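Local coordinates for protein ribonucleoside-diphosphate reductase (Pseudomonas aeruginosa, PDB 5IM3) that probably catalyses the reduction of ribonucleoside diphosphates to deoxyribonucleotides with thioredoxin as reductant, and binds dATP as an allosteric ligand in its N-terminal ATP cone, at residues Q104-L109 with I123-R128; L212-P217 with E801-N806; R811-K814 with L818-P821. One frame throughout, in Å; residues are numbered along the deposited sequence.

Contact 1 (Q104-L109 with I123-R128). With DTP (2'-deoxyadenosine 5'-triphosphate), chain D.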
loop_
_atom_site.group_PDB
_atom_site.type_symbol
_atom_site.label_atom_id
_atom_site.label_comp_id
_atom_site.label_asym_id
_atom_site.label_seq_id
_atom_site.Cartn_x
_atom_site.Cartn_y
_atom_site.Cartn_z
ATOM N N GLN A 104 -45.905 -24.172 -6.292
ATOM C CA GLN A 104 -45.232 -23.772 -7.524
ATOM C C GLN A 104 -46.173 -23.026 -8.462
ATOM O O GLN A 104 -45.720 -22.180 -9.240
ATOM C CB GLN A 104 -44.639 -24.997 -8.219
ATOM C CG GLN A 104 -43.428 -25.581 -7.502
ATOM C CD GLN A 104 -42.243 -24.632 -7.484
ATOM O OE1 GLN A 104 -42.002 -23.901 -8.444
ATOM N NE2 GLN A 104 -41.498 -24.635 -6.382
ATOM N N VAL A 105 -47.474 -23.317 -8.404
ATOM C CA VAL A 105 -48.438 -22.553 -9.189
ATOM C C VAL A 105 -48.482 -21.110 -8.705
ATOM O O VAL A 105 -48.437 -20.168 -9.506
ATOM C CB VAL A 105 -49.828 -23.215 -9.128
ATOM C CG1 VAL A 105 -50.909 -22.264 -9.644
ATOM C CG2 VAL A 105 -49.832 -24.507 -9.936
ATOM N N GLU A 106 -48.579 -20.915 -7.387
ATOM C CA GLU A 106 -48.540 -19.563 -6.839
ATOM C C GLU A 106 -47.248 -18.861 -7.229
ATOM O O GLU A 106 -47.255 -17.669 -7.557
ATOM C CB GLU A 106 -48.681 -19.597 -5.317
ATOM C CG GLU A 106 -50.055 -20.024 -4.813
ATOM C CD GLU A 106 -50.144 -20.042 -3.292
ATOM O OE1 GLU A 106 -49.118 -19.780 -2.624
ATOM O OE2 GLU A 106 -51.246 -20.318 -2.763
ATOM N N LEU A 107 -46.129 -19.586 -7.202
ATOM C CA LEU A 107 -44.847 -18.984 -7.547
ATOM C C LEU A 107 -44.862 -18.448 -8.974
ATOM O O LEU A 107 -44.437 -17.317 -9.229
ATOM C CB LEU A 107 -43.725 -20.007 -7.359
ATOM C CG LEU A 107 -42.309 -19.541 -7.717
ATOM C CD1 LEU A 107 -41.892 -18.344 -6.867
ATOM C CD2 LEU A 107 -41.310 -20.679 -7.561
ATOM N N ALA A 108 -45.362 -19.248 -9.920
ATOM C CA ALA A 108 -45.377 -18.827 -11.317
ATOM C C ALA A 108 -46.263 -17.602 -11.512
ATOM O O ALA A 108 -45.876 -16.644 -12.191
ATOM C CB ALA A 108 -45.846 -19.980 -12.205
ATOM N N LEU A 109 -47.465 -17.618 -10.927
ATOM C CA LEU A 109 -48.338 -16.450 -10.998
ATOM C C LEU A 109 -47.657 -15.221 -10.406
ATOM O O LEU A 109 -47.754 -14.119 -10.960
ATOM C CB LEU A 109 -49.651 -16.729 -10.267
ATOM C CG LEU A 109 -50.688 -17.578 -11.004
ATOM C CD1 LEU A 109 -51.720 -18.135 -10.027
ATOM C CD2 LEU A 109 -51.367 -16.759 -12.095
ATOM N N ILE A 123 -55.956 -16.744 -1.506
ATOM C CA ILE A 123 -57.107 -16.615 -0.615
ATOM C C ILE A 123 -58.025 -17.823 -0.754
ATOM O O ILE A 123 -58.383 -18.473 0.237
ATOM C CB ILE A 123 -57.857 -15.301 -0.905
ATOM C CG1 ILE A 123 -57.031 -14.107 -0.412
ATOM C CG2 ILE A 123 -59.252 -15.311 -0.268
ATOM C CD1 ILE A 123 -57.517 -12.763 -0.934
ATOM N N TYR A 124 -58.428 -18.130 -1.987
ATOM C CA TYR A 124 -59.316 -19.262 -2.223
ATOM C C TYR A 124 -58.686 -20.559 -1.732
ATOM O O TYR A 124 -59.340 -21.369 -1.066
ATOM C CB TYR A 124 -59.655 -19.353 -3.711
ATOM C CG TYR A 124 -60.576 -20.499 -4.073
ATOM C CD1 TYR A 124 -60.075 -21.779 -4.285
ATOM C CD2 TYR A 124 -61.942 -20.300 -4.212
ATOM C CE1 TYR A 124 -60.909 -22.825 -4.617
ATOM C CE2 TYR A 124 -62.785 -21.342 -4.547
ATOM C CZ TYR A 124 -62.262 -22.602 -4.749
ATOM O OH TYR A 124 -63.090 -23.649 -5.081
ATOM N N ARG A 125 -57.411 -20.774 -2.055
ATOM C CA ARG A 125 -56.740 -21.995 -1.621
ATOM C C ARG A 125 -56.707 -22.093 -0.102
ATOM O O ARG A 125 -56.816 -23.190 0.459
ATOM C CB ARG A 125 -55.322 -22.045 -2.186
ATOM C CG ARG A 125 -54.494 -23.215 -1.671
ATOM C CD ARG A 125 -53.043 -23.060 -2.047
ATOM N NE ARG A 125 -52.200 -24.031 -1.363
ATOM C CZ ARG A 125 -50.872 -24.022 -1.403
ATOM N NH1 ARG A 125 -50.232 -23.087 -2.098
ATOM N NH2 ARG A 125 -50.183 -24.947 -0.752
ATOM N N GLU A 126 -56.539 -20.959 0.583
ATOM C CA GLU A 126 -56.498 -20.991 2.040
ATOM C C GLU A 126 -57.886 -21.237 2.614
ATOM O O GLU A 126 -58.031 -21.933 3.625
ATOM C CB GLU A 126 -55.915 -19.687 2.584
ATOM C CG GLU A 126 -55.480 -19.771 4.042
ATOM C CD GLU A 126 -54.318 -20.722 4.251
ATOM O OE1 GLU A 126 -53.570 -20.974 3.280
ATOM O OE2 GLU A 126 -54.155 -21.220 5.386
ATOM N N ALA A 127 -58.917 -20.676 1.977
ATOM C CA ALA A 127 -60.284 -20.921 2.422
ATOM C C ALA A 127 -60.608 -22.406 2.400
ATOM O O ALA A 127 -61.242 -22.925 3.326
ATOM C CB ALA A 127 -61.271 -20.147 1.546
ATOM N N ARG A 128 -60.173 -23.111 1.353
ATOM C CA ARG A 128 -60.430 -24.541 1.266
ATOM C C ARG A 128 -59.498 -25.360 2.141
ATOM O O ARG A 128 -59.833 -26.500 2.475
ATOM C CB ARG A 128 -60.328 -25.005 -0.191
ATOM C CG ARG A 128 -61.423 -24.440 -1.091
ATOM C CD ARG A 128 -62.819 -24.819 -0.590
ATOM N NE ARG A 128 -63.883 -24.115 -1.297
ATOM C CZ ARG A 128 -64.390 -22.939 -0.929
ATOM N NH1 ARG A 128 -63.931 -22.305 0.145
ATOM N NH2 ARG A 128 -65.367 -22.394 -1.643
HETATM P PG DTP D . -60.574 -28.654 -2.425
HETATM O O1G DTP D . -60.425 -29.438 -3.632
HETATM O O2G DTP D . -61.922 -28.026 -2.273
HETATM O O3G DTP D . -60.232 -29.412 -1.177
HETATM P PB DTP D . -58.643 -26.845 -3.628
HETATM O O1B DTP D . -57.991 -27.918 -4.397
HETATM O O2B DTP D . -57.598 -25.886 -3.077
HETATM O O3B DTP D . -59.534 -27.451 -2.456
HETATM P PA DTP D . -60.509 -26.574 -5.811
HETATM O O1A DTP D . -61.817 -25.890 -5.869
HETATM O O2A DTP D . -60.664 -28.103 -5.773
HETATM O O3A DTP D . -59.693 -26.076 -4.539
HETATM O "O5'" DTP D . -59.526 -26.215 -6.984
HETATM C "C5'" DTP D . -59.446 -24.860 -7.450
HETATM C "C4'" DTP D . -58.034 -24.329 -7.408
HETATM O "O4'" DTP D . -57.892 -23.302 -8.411
HETATM C "C3'" DTP D . -57.620 -23.699 -6.070
HETATM O "O3'" DTP D . -56.442 -24.325 -5.562
HETATM C "C2'" DTP D . -57.333 -22.235 -6.405
HETATM C "C1'" DTP D . -57.919 -22.033 -7.792
HETATM N N9 DTP D . -59.285 -21.516 -7.821
HETATM C C8 DTP D . -60.450 -22.176 -8.110
HETATM N N7 DTP D . -61.527 -21.436 -7.993
HETATM C C5 DTP D . -61.036 -20.200 -7.603
HETATM C C6 DTP D . -61.667 -18.978 -7.309
HETATM N N6 DTP D . -62.992 -18.810 -7.295
HETATM N N1 DTP D . -60.883 -17.931 -6.979
HETATM C C2 DTP D . -59.560 -18.106 -6.938
HETATM N N3 DTP D . -58.854 -19.212 -7.174
HETATM C C4 DTP D . -59.655 -20.233 -7.502
#

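Contact 2 (L212-P217 with E801-N806)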
loop_
_atom_site.group_PDB
_atom_site.type_symbol
_atom_site.label_atom_id
_atom_site.label_comp_id
_atom_site.label_asym_id
_atom_site.label_seq_id
_atom_site.Cartn_x
_atom_site.Cartn_y
_atom_site.Cartn_z
ATOM N N LEU A 212 -36.057 -18.645 26.279
ATOM C CA LEU A 212 -37.044 -17.584 26.395
ATOM C C LEU A 212 -36.453 -16.260 26.861
ATOM O O LEU A 212 -37.158 -15.246 26.829
ATOM C CB LEU A 212 -38.158 -18.008 27.363
ATOM C CG LEU A 212 -39.071 -19.145 26.901
ATOM C CD1 LEU A 212 -39.909 -19.652 28.062
ATOM C CD2 LEU A 212 -39.969 -18.690 25.762
ATOM N N VAL A 213 -35.186 -16.236 27.287
ATOM C CA VAL A 213 -34.593 -14.983 27.740
ATOM C C VAL A 213 -34.441 -13.997 26.590
ATOM O O VAL A 213 -34.367 -12.785 26.824
ATOM C CB VAL A 213 -33.228 -15.220 28.423
ATOM C CG1 VAL A 213 -33.345 -16.289 29.501
ATOM C CG2 VAL A 213 -32.153 -15.590 27.405
ATOM N N GLU A 214 -34.389 -14.485 25.347
ATOM C CA GLU A 214 -34.227 -13.593 24.204
ATOM C C GLU A 214 -35.402 -12.631 24.085
ATOM O O GLU A 214 -35.217 -11.451 23.760
ATOM C CB GLU A 214 -34.070 -14.410 22.920
ATOM C CG GLU A 214 -33.732 -13.580 21.690
ATOM C CD GLU A 214 -33.464 -14.431 20.463
ATOM O OE1 GLU A 214 -34.336 -14.484 19.572
ATOM O OE2 GLU A 214 -32.384 -15.055 20.394
ATOM N N ARG A 215 -36.619 -13.112 24.343
ATOM C CA ARG A 215 -37.804 -12.269 24.259
ATOM C C ARG A 215 -38.200 -11.662 25.597
ATOM O O ARG A 215 -38.987 -10.709 25.619
ATOM C CB ARG A 215 -38.986 -13.071 23.701
ATOM C CG ARG A 215 -38.766 -13.619 22.294
ATOM C CD ARG A 215 -38.665 -12.516 21.235
ATOM N NE ARG A 215 -39.964 -11.935 20.883
ATOM C CZ ARG A 215 -40.380 -10.717 21.227
ATOM N NH1 ARG A 215 -39.611 -9.908 21.946
ATOM N NH2 ARG A 215 -41.581 -10.300 20.844
ATOM N N GLU A 216 -37.678 -12.181 26.705
ATOM C CA GLU A 216 -37.984 -11.627 28.019
ATOM C C GLU A 216 -36.863 -11.966 28.996
ATOM O O GLU A 216 -36.726 -13.128 29.403
ATOM C CB GLU A 216 -39.325 -12.158 28.527
ATOM C CG GLU A 216 -39.624 -11.813 29.982
ATOM C CD GLU A 216 -39.584 -10.322 30.243
ATOM O OE1 GLU A 216 -39.930 -9.558 29.321
ATOM O OE2 GLU A 216 -39.199 -9.918 31.362
ATOM N N PRO A 217 -36.053 -10.987 29.409
ATOM C CA PRO A 217 -34.875 -11.319 30.226
ATOM C C PRO A 217 -35.217 -11.969 31.554
ATOM O O PRO A 217 -34.418 -12.763 32.065
ATOM C CB PRO A 217 -34.191 -9.958 30.418
ATOM C CG PRO A 217 -35.281 -8.963 30.274
ATOM C CD PRO A 217 -36.208 -9.531 29.239
ATOM N N GLU A 801 -27.116 -21.796 19.722
ATOM C CA GLU A 801 -26.583 -20.538 20.229
ATOM C C GLU A 801 -27.730 -19.724 20.805
ATOM O O GLU A 801 -28.798 -19.625 20.193
ATOM C CB GLU A 801 -25.846 -19.751 19.132
ATOM C CG GLU A 801 -26.737 -19.068 18.096
ATOM C CD GLU A 801 -27.403 -20.049 17.153
ATOM O OE1 GLU A 801 -27.454 -19.755 15.940
ATOM O OE2 GLU A 801 -27.866 -21.110 17.619
ATOM N N PHE A 802 -27.506 -19.152 21.985
ATOM C CA PHE A 802 -28.524 -18.407 22.713
ATOM C C PHE A 802 -28.074 -16.957 22.814
ATOM O O PHE A 802 -26.998 -16.675 23.350
ATOM C CB PHE A 802 -28.745 -19.005 24.105
ATOM C CG PHE A 802 -29.248 -20.425 24.085
ATOM C CD1 PHE A 802 -28.435 -21.459 23.649
ATOM C CD2 PHE A 802 -30.530 -20.726 24.515
ATOM C CE1 PHE A 802 -28.895 -22.764 23.631
ATOM C CE2 PHE A 802 -30.995 -22.030 24.500
ATOM C CZ PHE A 802 -30.176 -23.049 24.059
ATOM N N THR A 803 -28.887 -16.044 22.296
ATOM C CA THR A 803 -28.560 -14.627 22.330
ATOM C C THR A 803 -29.037 -14.020 23.641
ATOM O O THR A 803 -30.089 -14.391 24.166
ATOM C CB THR A 803 -29.197 -13.882 21.152
ATOM O OG1 THR A 803 -30.574 -13.616 21.441
ATOM C CG2 THR A 803 -29.113 -14.708 19.871
ATOM N N VAL A 804 -28.251 -13.086 24.170
ATOM C CA VAL A 804 -28.577 -12.381 25.402
ATOM C C VAL A 804 -28.539 -10.889 25.114
ATOM O O VAL A 804 -27.544 -10.378 24.592
ATOM C CB VAL A 804 -27.607 -12.740 26.543
ATOM C CG1 VAL A 804 -27.932 -11.940 27.806
ATOM C CG2 VAL A 804 -27.659 -14.235 26.824
ATOM N N ILE A 805 -29.618 -10.193 25.463
ATOM C CA ILE A 805 -29.782 -8.777 25.163
ATOM C C ILE A 805 -29.850 -8.005 26.472
ATOM O O ILE A 805 -30.527 -8.425 27.417
ATOM C CB ILE A 805 -31.047 -8.532 24.314
ATOM C CG1 ILE A 805 -30.979 -9.363 23.028
ATOM C CG2 ILE A 805 -31.211 -7.044 23.995
ATOM C CD1 ILE A 805 -32.214 -9.260 22.154
ATOM N N ASN A 806 -29.141 -6.872 26.518
ATOM C CA ASN A 806 -29.121 -5.952 27.651
ATOM C C ASN A 806 -30.497 -5.886 28.309
ATOM O O ASN A 806 -31.449 -5.381 27.698
ATOM C CB ASN A 806 -28.678 -4.564 27.182
ATOM C CG ASN A 806 -28.580 -3.556 28.314
ATOM O OD1 ASN A 806 -29.193 -3.717 29.371
ATOM N ND2 ASN A 806 -27.812 -2.498 28.087
#

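Contact 3 (R811-K814 with L818-P821)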
loop_
_atom_site.group_PDB
_atom_site.type_symbol
_atom_site.label_atom_id
_atom_site.label_comp_id
_atom_site.label_asym_id
_atom_site.label_seq_id
_atom_site.Cartn_x
_atom_site.Cartn_y
_atom_site.Cartn_z
ATOM N N ARG A 811 -36.104 -3.404 28.668
ATOM C CA ARG A 811 -37.087 -2.827 29.580
ATOM C C ARG A 811 -37.527 -1.444 29.110
ATOM O O ARG A 811 -38.715 -1.105 29.180
ATOM C CB ARG A 811 -36.511 -2.761 30.995
ATOM C CG ARG A 811 -37.522 -2.382 32.066
ATOM C CD ARG A 811 -36.992 -2.682 33.459
ATOM N NE ARG A 811 -35.809 -1.888 33.792
ATOM C CZ ARG A 811 -35.845 -0.684 34.357
ATOM N NH1 ARG A 811 -37.005 -0.113 34.659
ATOM N NH2 ARG A 811 -34.715 -0.042 34.620
ATOM N N ASP A 812 -36.587 -0.635 28.616
ATOM C CA ASP A 812 -36.943 0.689 28.112
ATOM C C ASP A 812 -37.721 0.590 26.806
ATOM O O ASP A 812 -38.651 1.369 26.574
ATOM C CB ASP A 812 -35.687 1.541 27.919
ATOM C CG ASP A 812 -35.237 2.226 29.198
ATOM O OD1 ASP A 812 -36.100 2.580 30.027
ATOM O OD2 ASP A 812 -34.014 2.419 29.369
ATOM N N LEU A 813 -37.352 -0.354 25.936
ATOM C CA LEU A 813 -38.071 -0.530 24.680
ATOM C C LEU A 813 -39.504 -0.986 24.902
ATOM O O LEU A 813 -40.359 -0.741 24.043
ATOM C CB LEU A 813 -37.343 -1.534 23.784
ATOM C CG LEU A 813 -35.964 -1.099 23.278
ATOM C CD1 LEU A 813 -35.272 -2.237 22.538
ATOM C CD2 LEU A 813 -36.086 0.128 22.383
ATOM N N LYS A 814 -39.789 -1.637 26.031
ATOM C CA LYS A 814 -41.169 -1.994 26.343
ATOM C C LYS A 814 -41.993 -0.753 26.656
ATOM O O LYS A 814 -43.112 -0.595 26.156
ATOM C CB LYS A 814 -41.204 -2.967 27.519
ATOM C CG LYS A 814 -40.691 -4.348 27.191
ATOM C CD LYS A 814 -40.742 -5.224 28.420
ATOM C CE LYS A 814 -40.571 -6.683 28.076
ATOM N NZ LYS A 814 -40.894 -7.539 29.246
ATOM N N LEU A 818 -41.710 -0.491 21.814
ATOM C CA LEU A 818 -40.821 -0.801 20.701
ATOM C C LEU A 818 -40.127 -2.152 20.862
ATOM O O LEU A 818 -39.092 -2.389 20.230
ATOM C CB LEU A 818 -39.771 0.302 20.540
ATOM C CG LEU A 818 -40.265 1.705 20.172
ATOM C CD1 LEU A 818 -39.121 2.709 20.277
ATOM C CD2 LEU A 818 -40.866 1.726 18.775
ATOM N N TRP A 819 -40.667 -3.040 21.694
ATOM C CA TRP A 819 -40.107 -4.376 21.880
ATOM C C TRP A 819 -40.992 -5.375 21.145
ATOM O O TRP A 819 -42.103 -5.684 21.593
ATOM C CB TRP A 819 -39.994 -4.720 23.364
ATOM C CG TRP A 819 -39.310 -6.036 23.623
ATOM C CD1 TRP A 819 -39.856 -7.139 24.212
ATOM C CD2 TRP A 819 -37.958 -6.388 23.290
ATOM N NE1 TRP A 819 -38.929 -8.152 24.274
ATOM C CE2 TRP A 819 -37.757 -7.717 23.714
ATOM C CE3 TRP A 819 -36.898 -5.707 22.680
ATOM C CZ2 TRP A 819 -36.540 -8.378 23.548
ATOM C CZ3 TRP A 819 -35.689 -6.369 22.517
ATOM C CH2 TRP A 819 -35.523 -7.690 22.949
ATOM N N ASP A 820 -40.501 -5.877 20.018
ATOM C CA ASP A 820 -41.266 -6.776 19.165
ATOM C C ASP A 820 -40.284 -7.581 18.325
ATOM O O ASP A 820 -39.075 -7.309 18.340
ATOM C CB ASP A 820 -42.254 -5.999 18.276
ATOM C CG ASP A 820 -41.653 -4.738 17.692
ATOM O OD1 ASP A 820 -40.510 -4.792 17.192
ATOM O OD2 ASP A 820 -42.330 -3.691 17.730
ATOM N N PRO A 821 -40.764 -8.595 17.599
ATOM C CA PRO A 821 -39.839 -9.429 16.811
ATOM C C PRO A 821 -38.949 -8.660 15.846
ATOM O O PRO A 821 -37.763 -8.998 15.728
ATOM C CB PRO A 821 -40.791 -10.379 16.074
ATOM C CG PRO A 821 -41.931 -10.538 17.009
ATOM C CD PRO A 821 -42.106 -9.200 17.682
#

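Contact 1 (Q104-L109 with I123-R128)
In the N-terminal ATP cone, Glu106 and Arg125 join helix 98-111 to helix 115-138 by a single buried salt bridge, beside the nucleotide site. Glu106 OE2 lies 3.0 Å from Arg125 NH1, but the hydrogen bond is weak, with an N-H...O angle of 147°. OE2 alone meets the guanidinium edge, and the two planes are 56° apart, unlike a flat, two-pronged pair. Arg125 gets there as an extended chain, CG anti to the backbone N (chi1 174°). Both groups have further partners: Arg125 NH2 pairs with Glu99 and Asp103, while Glu106 OE1 reaches Arg119 and Gln115 of the second subunit, so the charge network crosses to that subunit. One residue earlier, Tyr124 serves the dATP. The base lies over its ring, C5 of dATP 3.4 Å above the centre of the Tyr124 plane. Arg128 lines the triphosphate with its chain, CB 3.4 Å from O3B of dATP; its NH1 salt-bridges Glu131, and Tyr124 CE2 lies over the rim of one guanidinium face. At the far end of the same tyrosine, OH donates a 2.7 Å hydrogen bond to the alpha-phosphate oxygen O1A of dATP.

Contact 2 (L212-P217 with E801-N806)
Glu214 and Thr803 make the polar part of a junction between the loop after helix 198-210, in the second ATP cone, and strand 802-805, which belongs to a two-stranded antiparallel hairpin with strand 792-795 in the barrel domain. The glutamate runs out extended, CG anti to the backbone N (chi1 -173°), and slants past the threonine. Its CB is still loosely placed, 3.9 Å from Thr803 OG1. At CG the fit tightens, with 3.2 Å between Glu214 CG and Thr803 OG1, and CD lies equally near that hydroxyl. The tip then divides. Glu214 OE2 accepts the hydrogen bond of Thr803 OG1 at 2.5 Å, though its exact length should not be pressed; the donor meets the carboxylate on its anti side and 34° out of its plane. Thr803 CG2 also lies 3.3 Å from Glu214 OE2. The other oxygen, OE1, forms a salt bridge with Lys828 of helix 821-829. Two methyls rest against backbone carbonyl oxygens: Val213 CG2 is 4.0 Å from Thr803 O, and Ile805 CD1 is as far from Glu214 O. With a hydroxyl donor at one oxygen and an ammonium at the other, the carboxylate is probably held as an anion and its rotation probably restricted, so that a single acid ties the loop both to the strand and to helix 821-829.

Contact 3 (R811-K814 with L818-P821)
This is a helix-end contact: Leu813, in the last turn of helix 807-815, accepts the backbone N-H of Leu818 and packs against Trp819, where the chain turns toward helix 821-829. The bond from Leu818 N to Leu813 O is 2.6 Å long, with an N-H...O angle of 149°. It has the six-to-one spacing of the outer bond of a Schellman motif. Trp819 N also comes near the same carbonyl, but at too poor an angle to bond. Beyond the turn the side chains close up. Leu813 divides its two methyls: CD2 lies 4.1 Å from Leu818 CB, while CD1 approaches the six-membered ring of the tryptophan obliquely, 3.8 Å from Trp819 CE3. The indole stands in this place because its CG is anti to the backbone N (chi1 -175°), and its NE1 is probably hydrogen-bonded to Arg215 O in the neighbouring loop. On the pyrrole side Lys814 runs past as an extended chain toward Glu216, its modelled salt-bridge partner. Its methylenes, not its charge, meet the tryptophan: Lys814 CG is 3.9 Å from Trp819 CB, and further along Lys814 CE is 4.0 Å from Trp819 CD1.

Overall arrangement
Contacts 2 and 3 form one neighbourhood, their centres about 13 Å apart and strand 802-805 leading straight into helix 807-815. Two polar links run between them: Trp819 NE1 lies 2.9 Å from Arg215 O, and the Lys814-Glu216 pair is modelled too short for its length to be trusted. Together they join the second ATP cone to the barrel domain, away from the nucleotide sites. Contact 1 stands apart with the dATP: its centre is about 37 Å from that of contact 2 and 35 Å from that of contact 3. Across the assembly, however, Pro821 of contact 3 packs on Leu58 of the second subunit, in that subunit's first ATP cone.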